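Local coordinates for SusD superfamily protein (Bacteroides vulgatus ATCC 8482, PDB 3JQ0) that probably binds nutrients, most likely glycans, at the bacterial outer membrane, at residues A[363-372]-A[385-393]; A[407-417]-A[425-436]. All coordinates share one frame; numbering follows the deposited sequence. Where two conformers were deposited one is given.

Contact 1 (A[363-372]-A[385-393]); sequences RYADCLLQLA and EINAVRERA
R363 NH1 is held by two salt bridges, to E441 OE2 and E242 OE2, and lies 3.7 Å from R392 NH2, which pairs with the same E441 OE2. E242 spans both arginines, taking R392 NH1 on its other carboxylate oxygen, while R363 NH2 reaches E445. The guanidinium planes stand 53° apart, so the groups do not stack; R392 NH2 lies at the edge of the R363 group, near its plane. R392 gets there by bending at chi2 and chi3, a course that also sets NH2 3.6 Å from A365 CB.

Beyond this charged end, along the helices, the two segments run roughly antiparallel, with 146° between their N-to-C directions and their axes 8.8 Å apart at closest approach. Helices 364-377 and 383-394 thereby form a helical hairpin within the SusD family region, a family of the TPR clan. V389 fills the middle of the interface through CG2, which meets L369 CG head-on at 4.0 Å; L368 slides past V389 in the opposite direction, its CD1 ending 4.0 Å from A388 CB.

Toward the other end the backbones draw closer, and E385 CB sits 3.3 Å from the carbonyl oxygen of L368 and 3.8 Å from A372 CB. The E385 chain turns sharply at chi2 (78°) and lays its carboxylate across L371, where OE2 lies 3.6 Å from CD2; K375, later on the helix of L371, pairs with this oxygen in a salt bridge.

The hairpin is therefore joined directly by apolar packing, while the shared carboxylates of E242 and E441 probably balance the charge of the two buried arginines and fix their positions.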
loop_
_atom_site.group_PDB
_atom_site.type_symbol
_atom_site.label_atom_id
_atom_site.label_comp_id
_atom_site.label_asym_id
_atom_site.label_seq_id
_atom_site.Cartn_x
_atom_site.Cartn_y
_atom_site.Cartn_z
ATOM N N ARG A 363 3.824 -0.729 -7.875
ATOM C CA ARG A 363 3.865 0.159 -9.031
ATOM C C ARG A 363 5.270 0.541 -9.381
ATOM O O ARG A 363 6.139 0.585 -8.479
ATOM C CB ARG A 363 3.078 1.551 -8.671
ATOM C CG ARG A 363 1.626 1.417 -8.562
ATOM C CD ARG A 363 0.931 2.645 -8.717
ATOM N NE ARG A 363 0.937 3.589 -7.614
ATOM C CZ ARG A 363 1.489 4.787 -7.649
ATOM N NH1 ARG A 363 2.316 5.195 -8.594
ATOM N NH2 ARG A 363 1.198 5.621 -6.664
ATOM N N TYR A 364 5.525 0.936 -10.628
ATOM C CA TYR A 364 6.868 1.321 -10.999
ATOM C C TYR A 364 7.391 2.538 -10.185
ATOM O O TYR A 364 8.578 2.573 -9.870
ATOM C CB TYR A 364 6.994 1.556 -12.491
ATOM C CG TYR A 364 8.420 1.690 -12.948
ATOM C CD1 TYR A 364 9.278 0.618 -12.891
ATOM C CD2 TYR A 364 8.934 2.876 -13.440
ATOM C CE1 TYR A 364 10.592 0.730 -13.302
ATOM C CE2 TYR A 364 10.237 2.990 -13.872
ATOM C CZ TYR A 364 11.068 1.916 -13.803
ATOM O OH TYR A 364 12.382 1.976 -14.194
ATOM N N ALA A 365 6.541 3.500 -9.810
ATOM C CA ALA A 365 7.044 4.598 -8.972
ATOM C C ALA A 365 7.593 4.054 -7.654
ATOM O O ALA A 365 8.477 4.664 -7.053
ATOM C CB ALA A 365 5.982 5.649 -8.712
ATOM N N ASP A 366 6.990 2.970 -7.145
ATOM C CA ASP A 366 7.445 2.325 -5.892
ATOM C C ASP A 366 8.837 1.745 -6.112
ATOM O O ASP A 366 9.728 1.959 -5.287
ATOM C CB ASP A 366 6.385 1.262 -5.508
ATOM C CG ASP A 366 6.491 0.698 -4.115
ATOM O OD1 ASP A 366 7.316 1.181 -3.313
ATOM O OD2 ASP A 366 5.682 -0.208 -3.841
ATOM N N CYS A 367 9.045 1.043 -7.228
ATOM C CA CYS A 367 10.386 0.569 -7.586
ATOM C C CYS A 367 11.377 1.742 -7.516
ATOM O O CYS A 367 12.421 1.647 -6.911
ATOM C CB CYS A 367 10.325 -0.061 -8.981
ATOM S SG CYS A 367 11.940 -0.505 -9.655
ATOM N N LEU A 368 11.077 2.820 -8.214
ATOM C CA LEU A 368 12.020 3.935 -8.276
ATOM C C LEU A 368 12.324 4.526 -6.901
ATOM O O LEU A 368 13.480 4.822 -6.602
ATOM C CB LEU A 368 11.506 5.038 -9.235
ATOM C CG LEU A 368 11.429 4.654 -10.705
ATOM C CD1 LEU A 368 10.937 5.895 -11.507
ATOM C CD2 LEU A 368 12.767 4.113 -11.236
ATOM N N LEU A 369 11.292 4.733 -6.084
ATOM C CA LEU A 369 11.517 5.377 -4.802
ATOM C C LEU A 369 12.212 4.452 -3.801
ATOM O O LEU A 369 12.953 4.940 -2.940
ATOM C CB LEU A 369 10.220 5.989 -4.265
ATOM C CG LEU A 369 9.721 7.169 -5.134
ATOM C CD1 LEU A 369 8.346 7.611 -4.615
ATOM C CD2 LEU A 369 10.717 8.356 -5.172
ATOM N N GLN A 370 11.937 3.158 -3.862
ATOM C CA GLN A 370 12.668 2.221 -2.987
ATOM C C GLN A 370 14.106 2.016 -3.483
ATOM O O GLN A 370 15.012 1.869 -2.653
ATOM C CB GLN A 370 11.936 0.894 -2.819
ATOM C CG GLN A 370 10.544 1.071 -2.242
ATOM C CD GLN A 370 10.083 -0.059 -1.363
ATOM O OE1 GLN A 370 10.862 -0.534 -0.502
ATOM N NE2 GLN A 370 8.843 -0.501 -1.557
ATOM N N LEU A 371 14.317 2.036 -4.807
ATOM C CA LEU A 371 15.666 2.101 -5.351
ATOM C C LEU A 371 16.394 3.316 -4.814
ATOM O O LEU A 371 17.559 3.245 -4.398
ATOM C CB LEU A 371 15.607 2.046 -6.862
ATOM C CG LEU A 371 16.967 2.188 -7.596
ATOM C CD1 LEU A 371 17.940 1.090 -7.092
ATOM C CD2 LEU A 371 16.734 2.046 -9.098
ATOM N N ALA A 372 15.734 4.474 -4.823
ATOM C CA ALA A 372 16.287 5.689 -4.263
ATOM C C ALA A 372 16.683 5.514 -2.802
ATOM O O ALA A 372 17.764 5.940 -2.395
ATOM C CB ALA A 372 15.282 6.853 -4.451
ATOM N N GLU A 385 15.942 9.093 -9.635
ATOM C CA GLU A 385 14.736 8.402 -9.247
ATOM C C GLU A 385 13.687 9.358 -8.670
ATOM O O GLU A 385 12.508 9.347 -9.066
ATOM C CB GLU A 385 15.026 7.308 -8.218
ATOM C CG GLU A 385 15.789 6.126 -8.707
ATOM C CD GLU A 385 17.285 6.337 -8.846
ATOM O OE1 GLU A 385 17.805 7.301 -8.276
ATOM O OE2 GLU A 385 17.921 5.475 -9.460
ATOM N N ILE A 386 14.123 10.230 -7.777
ATOM C CA ILE A 386 13.208 11.187 -7.174
ATOM C C ILE A 386 12.619 12.093 -8.254
ATOM O O ILE A 386 11.422 12.339 -8.300
ATOM C CB ILE A 386 13.862 12.008 -6.032
ATOM C CG1 ILE A 386 14.353 11.078 -4.916
ATOM C CG2 ILE A 386 12.925 13.079 -5.539
ATOM C CD1 ILE A 386 15.202 11.759 -3.853
ATOM N N ASN A 387 13.490 12.633 -9.111
ATOM C CA ASN A 387 13.021 13.567 -10.131
ATOM C C ASN A 387 12.230 12.901 -11.240
ATOM O O ASN A 387 11.400 13.586 -11.837
ATOM C CB ASN A 387 14.167 14.438 -10.662
ATOM C CG ASN A 387 14.501 15.531 -9.705
ATOM O OD1 ASN A 387 13.668 15.971 -8.931
ATOM N ND2 ASN A 387 15.755 16.022 -9.735
ATOM N N ALA A 388 12.409 11.602 -11.511
ATOM C CA ALA A 388 11.543 10.931 -12.498
ATOM C C ALA A 388 10.100 10.951 -11.951
ATOM O O ALA A 388 9.157 11.216 -12.692
ATOM C CB ALA A 388 12.027 9.491 -12.731
ATOM N N VAL A 389 9.927 10.633 -10.680
ATOM C CA VAL A 389 8.635 10.626 -10.034
ATOM C C VAL A 389 8.047 12.047 -9.974
ATOM O O VAL A 389 6.856 12.282 -10.284
ATOM C CB VAL A 389 8.657 9.921 -8.695
ATOM C CG1 VAL A 389 7.304 10.023 -7.994
ATOM C CG2 VAL A 389 9.060 8.477 -8.866
ATOM N N ARG A 390 8.855 13.032 -9.578
ATOM C CA ARG A 390 8.378 14.412 -9.547
ATOM C C ARG A 390 7.998 14.946 -10.913
ATOM O O ARG A 390 6.979 15.610 -11.064
ATOM C CB ARG A 390 9.404 15.346 -8.884
ATOM C CG ARG A 390 9.638 15.075 -7.424
ATOM C CD ARG A 390 10.561 16.066 -6.765
ATOM N NE ARG A 390 10.666 15.788 -5.343
ATOM C CZ ARG A 390 11.326 16.535 -4.480
ATOM N NH1 ARG A 390 11.940 17.640 -4.888
ATOM N NH2 ARG A 390 11.468 16.162 -3.235
ATOM N N GLU A 391 8.817 14.646 -11.926
ATOM C CA GLU A 391 8.519 15.148 -13.259
ATOM C C GLU A 391 7.153 14.632 -13.712
ATOM O O GLU A 391 6.370 15.338 -14.344
ATOM C CB GLU A 391 9.621 14.760 -14.244
ATOM C CG GLU A 391 9.331 15.252 -15.638
ATOM C CD GLU A 391 10.490 15.077 -16.634
ATOM O OE1 GLU A 391 11.614 14.778 -16.202
ATOM O OE2 GLU A 391 10.281 15.296 -17.847
ATOM N N ARG A 392 6.841 13.362 -13.400
ATOM C CA ARG A 392 5.540 12.797 -13.759
ATOM C C ARG A 392 4.419 13.518 -13.004
ATOM O O ARG A 392 3.345 13.732 -13.560
ATOM C CB ARG A 392 5.544 11.308 -13.536
ATOM C CG ARG A 392 4.266 10.598 -14.061
ATOM C CD ARG A 392 3.129 10.430 -13.034
ATOM N NE ARG A 392 3.465 9.588 -11.901
ATOM C CZ ARG A 392 3.570 8.264 -11.969
ATOM N NH1 ARG A 392 3.365 7.621 -13.111
ATOM N NH2 ARG A 392 3.887 7.577 -10.898
ATOM N N ALA A 393 4.627 13.844 -11.747
ATOM C CA ALA A 393 3.629 14.490 -10.878
ATOM C C ALA A 393 3.288 15.893 -11.355
ATOM O O ALA A 393 2.110 16.280 -11.342
ATOM C CB ALA A 393 4.103 14.533 -9.424
#

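Contact 2 (A[407-417]-A[425-436]); sequences AYPNDNDPEFY and PDNAGALEAILK
D411 and D426 hold each other by two hydrogen bonds: D426 N donates to D411 O at 2.9 Å in an almost straight line (173°), and D411 N donates to D426 OD2 from above the carboxylate plane. K436 NZ pairs with D426 OD1 in a 2.8 Å salt bridge and also donates to Y417 OH. That hydroxyl in turn donates a hydrogen bond to D411 OD1 at 2.6 Å, and R310 and R440 supply further positive charge to the D411 carboxylate. Beside this network N412 OD1 accepts from N427 N at 2.8 Å, and the two side-chain amides lie stacked, their planes 14° apart.

D411 is the centre of an inverse gamma turn two residues beyond cis-P409, and D426 begins the 3-10 turn that leads into helix 430-441 of the SusD/RagB region.

In one of its two conformers P425 places its CA over one face of the Y417 ring, 3.8 Å from the centroid, a CH-pi contact, while F416 covers the opposite face. Farther along, Y408, with CG anti to its own N (chi1 180°), extends over the helix start, where its CE1 meets A433 CB at 3.6 Å and its OH meets A430 CB at 3.4 Å.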
loop_
_atom_site.group_PDB
_atom_site.type_symbol
_atom_site.label_atom_id
_atom_site.label_comp_id
_atom_site.label_asym_id
_atom_site.label_seq_id
_atom_site.Cartn_x
_atom_site.Cartn_y
_atom_site.Cartn_z
ATOM N N ALA A 407 12.163 20.676 -8.330
ATOM C CA ALA A 407 12.996 19.507 -8.570
ATOM C C ALA A 407 13.829 19.247 -7.326
ATOM O O ALA A 407 14.170 20.157 -6.583
ATOM C CB ALA A 407 13.924 19.684 -9.778
ATOM N N TYR A 408 14.146 17.980 -7.074
ATOM C CA TYR A 408 15.082 17.641 -6.001
ATOM C C TYR A 408 16.457 18.175 -6.383
ATOM O O TYR A 408 16.878 17.950 -7.512
ATOM C CB TYR A 408 15.120 16.114 -5.836
ATOM C CG TYR A 408 16.068 15.637 -4.755
ATOM C CD1 TYR A 408 15.696 15.691 -3.418
ATOM C CD2 TYR A 408 17.331 15.161 -5.061
ATOM C CE1 TYR A 408 16.574 15.297 -2.418
ATOM C CE2 TYR A 408 18.212 14.772 -4.069
ATOM C CZ TYR A 408 17.840 14.856 -2.744
ATOM O OH TYR A 408 18.679 14.487 -1.745
ATOM N N PRO A 409 17.187 18.821 -5.448
ATOM C CA PRO A 409 16.956 18.948 -4.014
ATOM C C PRO A 409 16.497 20.370 -3.602
ATOM O O PRO A 409 16.893 20.890 -2.556
ATOM C CB PRO A 409 18.334 18.672 -3.426
ATOM C CG PRO A 409 19.242 19.418 -4.382
ATOM C CD PRO A 409 18.600 19.182 -5.755
ATOM N N ASN A 410 15.614 20.974 -4.415
ATOM C CA ASN A 410 15.269 22.370 -4.284
ATOM C C ASN A 410 13.888 22.655 -3.721
ATOM O O ASN A 410 13.514 23.808 -3.571
ATOM C CB ASN A 410 15.371 23.051 -5.674
ATOM C CG ASN A 410 16.702 22.836 -6.310
ATOM O OD1 ASN A 410 17.741 22.872 -5.634
ATOM N ND2 ASN A 410 16.701 22.572 -7.609
ATOM N N ASP A 411 13.152 21.612 -3.355
ATOM C CA ASP A 411 11.797 21.746 -2.834
ATOM C C ASP A 411 11.866 22.071 -1.345
ATOM O O ASP A 411 11.781 21.170 -0.487
ATOM C CB ASP A 411 10.950 20.534 -3.177
ATOM C CG ASP A 411 9.520 20.606 -2.690
ATOM O OD1 ASP A 411 9.119 21.603 -2.073
ATOM O OD2 ASP A 411 8.822 19.574 -2.920
ATOM N N ASN A 412 12.101 23.355 -1.075
ATOM C CA ASN A 412 12.516 23.861 0.239
ATOM C C ASN A 412 11.659 25.013 0.788
ATOM O O ASN A 412 11.949 25.532 1.857
ATOM C CB ASN A 412 13.986 24.277 0.188
ATOM C CG ASN A 412 14.893 23.111 -0.073
ATOM O OD1 ASN A 412 14.708 22.059 0.523
ATOM N ND2 ASN A 412 15.889 23.294 -0.922
ATOM N N ASP A 413 10.664 25.462 0.029
ATOM C CA ASP A 413 9.965 26.724 0.297
ATOM C C ASP A 413 9.659 26.912 1.781
ATOM O O ASP A 413 8.896 26.154 2.393
ATOM C CB ASP A 413 8.651 26.784 -0.449
ATOM C CG ASP A 413 7.946 28.089 -0.218
ATOM O OD1 ASP A 413 8.501 29.110 -0.678
ATOM O OD2 ASP A 413 6.919 28.118 0.457
ATOM N N PRO A 414 10.215 27.973 2.402
ATOM C CA PRO A 414 10.040 28.129 3.850
ATOM C C PRO A 414 8.602 28.210 4.324
ATOM O O PRO A 414 8.234 27.545 5.312
ATOM C CB PRO A 414 10.832 29.398 4.160
ATOM C CG PRO A 414 11.950 29.354 3.186
ATOM C CD PRO A 414 11.360 28.768 1.920
ATOM N N GLU A 415 7.768 28.958 3.630
ATOM C CA GLU A 415 6.377 29.104 4.066
ATOM C C GLU A 415 5.653 27.741 4.022
ATOM O O GLU A 415 4.919 27.381 4.954
ATOM C CB GLU A 415 5.601 30.131 3.216
ATOM C CG GLU A 415 4.180 30.313 3.695
ATOM C CD GLU A 415 3.399 31.340 2.912
ATOM O OE1 GLU A 415 4.024 32.105 2.138
ATOM O OE2 GLU A 415 2.143 31.367 3.097
ATOM N N PHE A 416 5.814 26.992 2.927
ATOM C CA PHE A 416 5.096 25.750 2.798
ATOM C C PHE A 416 5.509 24.775 3.931
ATOM O O PHE A 416 4.663 24.026 4.467
ATOM C CB PHE A 416 5.410 25.122 1.443
ATOM C CG PHE A 416 4.674 23.828 1.255
ATOM C CD1 PHE A 416 3.358 23.802 0.804
ATOM C CD2 PHE A 416 5.309 22.629 1.586
ATOM C CE1 PHE A 416 2.678 22.605 0.695
ATOM C CE2 PHE A 416 4.590 21.440 1.482
ATOM C CZ PHE A 416 3.305 21.418 1.015
ATOM N N TYR A 417 6.802 24.697 4.241
ATOM C CA TYR A 417 7.304 23.771 5.210
ATOM C C TYR A 417 7.188 24.215 6.657
ATOM O O TYR A 417 7.440 23.439 7.573
ATOM C CB TYR A 417 8.730 23.279 4.858
ATOM C CG TYR A 417 8.684 22.461 3.559
ATOM C CD1 TYR A 417 8.162 21.157 3.530
ATOM C CD2 TYR A 417 9.082 23.007 2.350
ATOM C CE1 TYR A 417 8.039 20.474 2.364
ATOM C CE2 TYR A 417 8.948 22.305 1.160
ATOM C CZ TYR A 417 8.397 21.029 1.185
ATOM O OH TYR A 417 8.199 20.329 -0.001
ATOM N N PRO A 425 11.508 20.162 4.237
ATOM C CA PRO A 425 12.152 20.573 3.026
ATOM C C PRO A 425 13.168 19.536 2.545
ATOM O O PRO A 425 13.721 18.778 3.358
ATOM C CB PRO A 425 12.853 21.868 3.441
ATOM C CG PRO A 425 13.088 21.692 4.873
ATOM C CD PRO A 425 11.885 21.031 5.372
ATOM N N ASP A 426 13.438 19.542 1.244
ATOM C CA ASP A 426 14.466 18.664 0.718
ATOM C C ASP A 426 15.800 18.787 1.450
ATOM O O ASP A 426 16.518 17.794 1.600
ATOM C CB ASP A 426 14.700 18.915 -0.770
ATOM C CG ASP A 426 13.581 18.472 -1.707
ATOM O OD1 ASP A 426 12.592 17.860 -1.240
ATOM O OD2 ASP A 426 13.735 18.757 -2.911
ATOM N N ASN A 427 16.142 20.003 1.872
ATOM C CA ASN A 427 17.422 20.264 2.544
ATOM C C ASN A 427 17.542 19.610 3.908
ATOM O O ASN A 427 18.622 19.629 4.489
ATOM C CB ASN A 427 17.710 21.797 2.583
ATOM C CG ASN A 427 16.735 22.549 3.415
ATOM O OD1 ASN A 427 16.222 22.049 4.401
ATOM N ND2 ASN A 427 16.493 23.821 3.039
ATOM N N ALA A 428 16.490 18.944 4.407
ATOM C CA ALA A 428 16.554 18.111 5.598
ATOM C C ALA A 428 17.191 16.770 5.347
ATOM O O ALA A 428 17.370 15.978 6.278
ATOM C CB ALA A 428 15.195 17.954 6.222
ATOM N N GLY A 429 17.472 16.478 4.100
ATOM C CA GLY A 429 18.226 15.274 3.760
ATOM C C GLY A 429 17.488 14.335 2.841
ATOM O O GLY A 429 16.241 14.409 2.667
ATOM N N ALA A 430 18.214 13.443 2.194
ATOM C CA ALA A 430 17.642 12.560 1.174
ATOM C C ALA A 430 16.621 11.566 1.718
ATOM O O ALA A 430 15.622 11.323 1.062
ATOM C CB ALA A 430 18.775 11.862 0.466
ATOM N N LEU A 431 16.852 11.015 2.916
ATOM C CA LEU A 431 15.866 10.128 3.496
ATOM C C LEU A 431 14.527 10.807 3.743
ATOM O O LEU A 431 13.479 10.268 3.364
ATOM C CB LEU A 431 16.350 9.480 4.805
ATOM C CG LEU A 431 17.462 8.465 4.667
ATOM C CD1 LEU A 431 17.853 7.982 6.061
ATOM C CD2 LEU A 431 17.105 7.261 3.743
ATOM N N GLU A 432 14.531 12.005 4.316
ATOM C CA GLU A 432 13.336 12.756 4.474
ATOM C C GLU A 432 12.693 13.065 3.146
ATOM O O GLU A 432 11.461 13.007 3.015
ATOM C CB GLU A 432 13.608 14.013 5.283
ATOM C CG GLU A 432 13.832 13.785 6.764
ATOM C CD GLU A 432 12.584 13.577 7.594
ATOM O OE1 GLU A 432 11.437 13.547 7.054
ATOM O OE2 GLU A 432 12.761 13.477 8.832
ATOM N N ALA A 433 13.492 13.416 2.147
ATOM C CA ALA A 433 12.914 13.736 0.848
ATOM C C ALA A 433 12.184 12.539 0.249
ATOM O O ALA A 433 11.148 12.701 -0.394
ATOM C CB ALA A 433 13.981 14.250 -0.150
ATOM N N ILE A 434 12.723 11.337 0.430
ATOM C CA ILE A 434 12.092 10.127 -0.106
ATOM C C ILE A 434 10.830 9.806 0.702
ATOM O O ILE A 434 9.820 9.425 0.115
ATOM C CB ILE A 434 13.065 8.954 -0.143
ATOM C CG1 ILE A 434 14.195 9.258 -1.144
ATOM C CG2 ILE A 434 12.346 7.670 -0.583
ATOM C CD1 ILE A 434 15.410 8.346 -0.976
ATOM N N LEU A 435 10.852 9.998 2.028
ATOM C CA LEU A 435 9.613 9.829 2.805
ATOM C C LEU A 435 8.534 10.774 2.283
ATOM O O LEU A 435 7.386 10.367 2.125
ATOM C CB LEU A 435 9.835 10.076 4.289
ATOM C CG LEU A 435 10.587 9.001 5.049
ATOM C CD1 LEU A 435 10.761 9.483 6.492
ATOM C CD2 LEU A 435 9.887 7.650 5.020
ATOM N N LYS A 436 8.893 12.024 2.026
ATOM C CA LYS A 436 7.931 13.016 1.537
ATOM C C LYS A 436 7.396 12.589 0.198
ATOM O O LYS A 436 6.201 12.689 -0.081
ATOM C CB LYS A 436 8.633 14.369 1.483
ATOM C CG LYS A 436 7.824 15.480 0.780
ATOM C CD LYS A 436 8.463 16.860 0.911
ATOM C CE LYS A 436 9.753 17.014 0.133
ATOM N NZ LYS A 436 10.394 18.348 0.396
HETATM O O HOH W 1 13.975 25.628 3.704
#

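In the fold
The centre of contact 1 is about 15 Å from the centre of the chain, that of contact 2 about 23 Å, and contact 2 is only partly buried. The first packs two helices along their sides; the second folds a loop onto the start of a helix. They have neighbours in common: helix 383-394 sends R390 NH2 to D426 OD1, and its N387 OD1 probably accepts a hydrogen bond from Y408 N. Helix 430-441, which begins in contact 2, also packs I434 on A372 and V376 of helix 364-377. Apolar side chains thus join the segments directly in the core at contact 1, whereas hydrogen bonds and a salt-bridge network do so nearer the surface at contact 2.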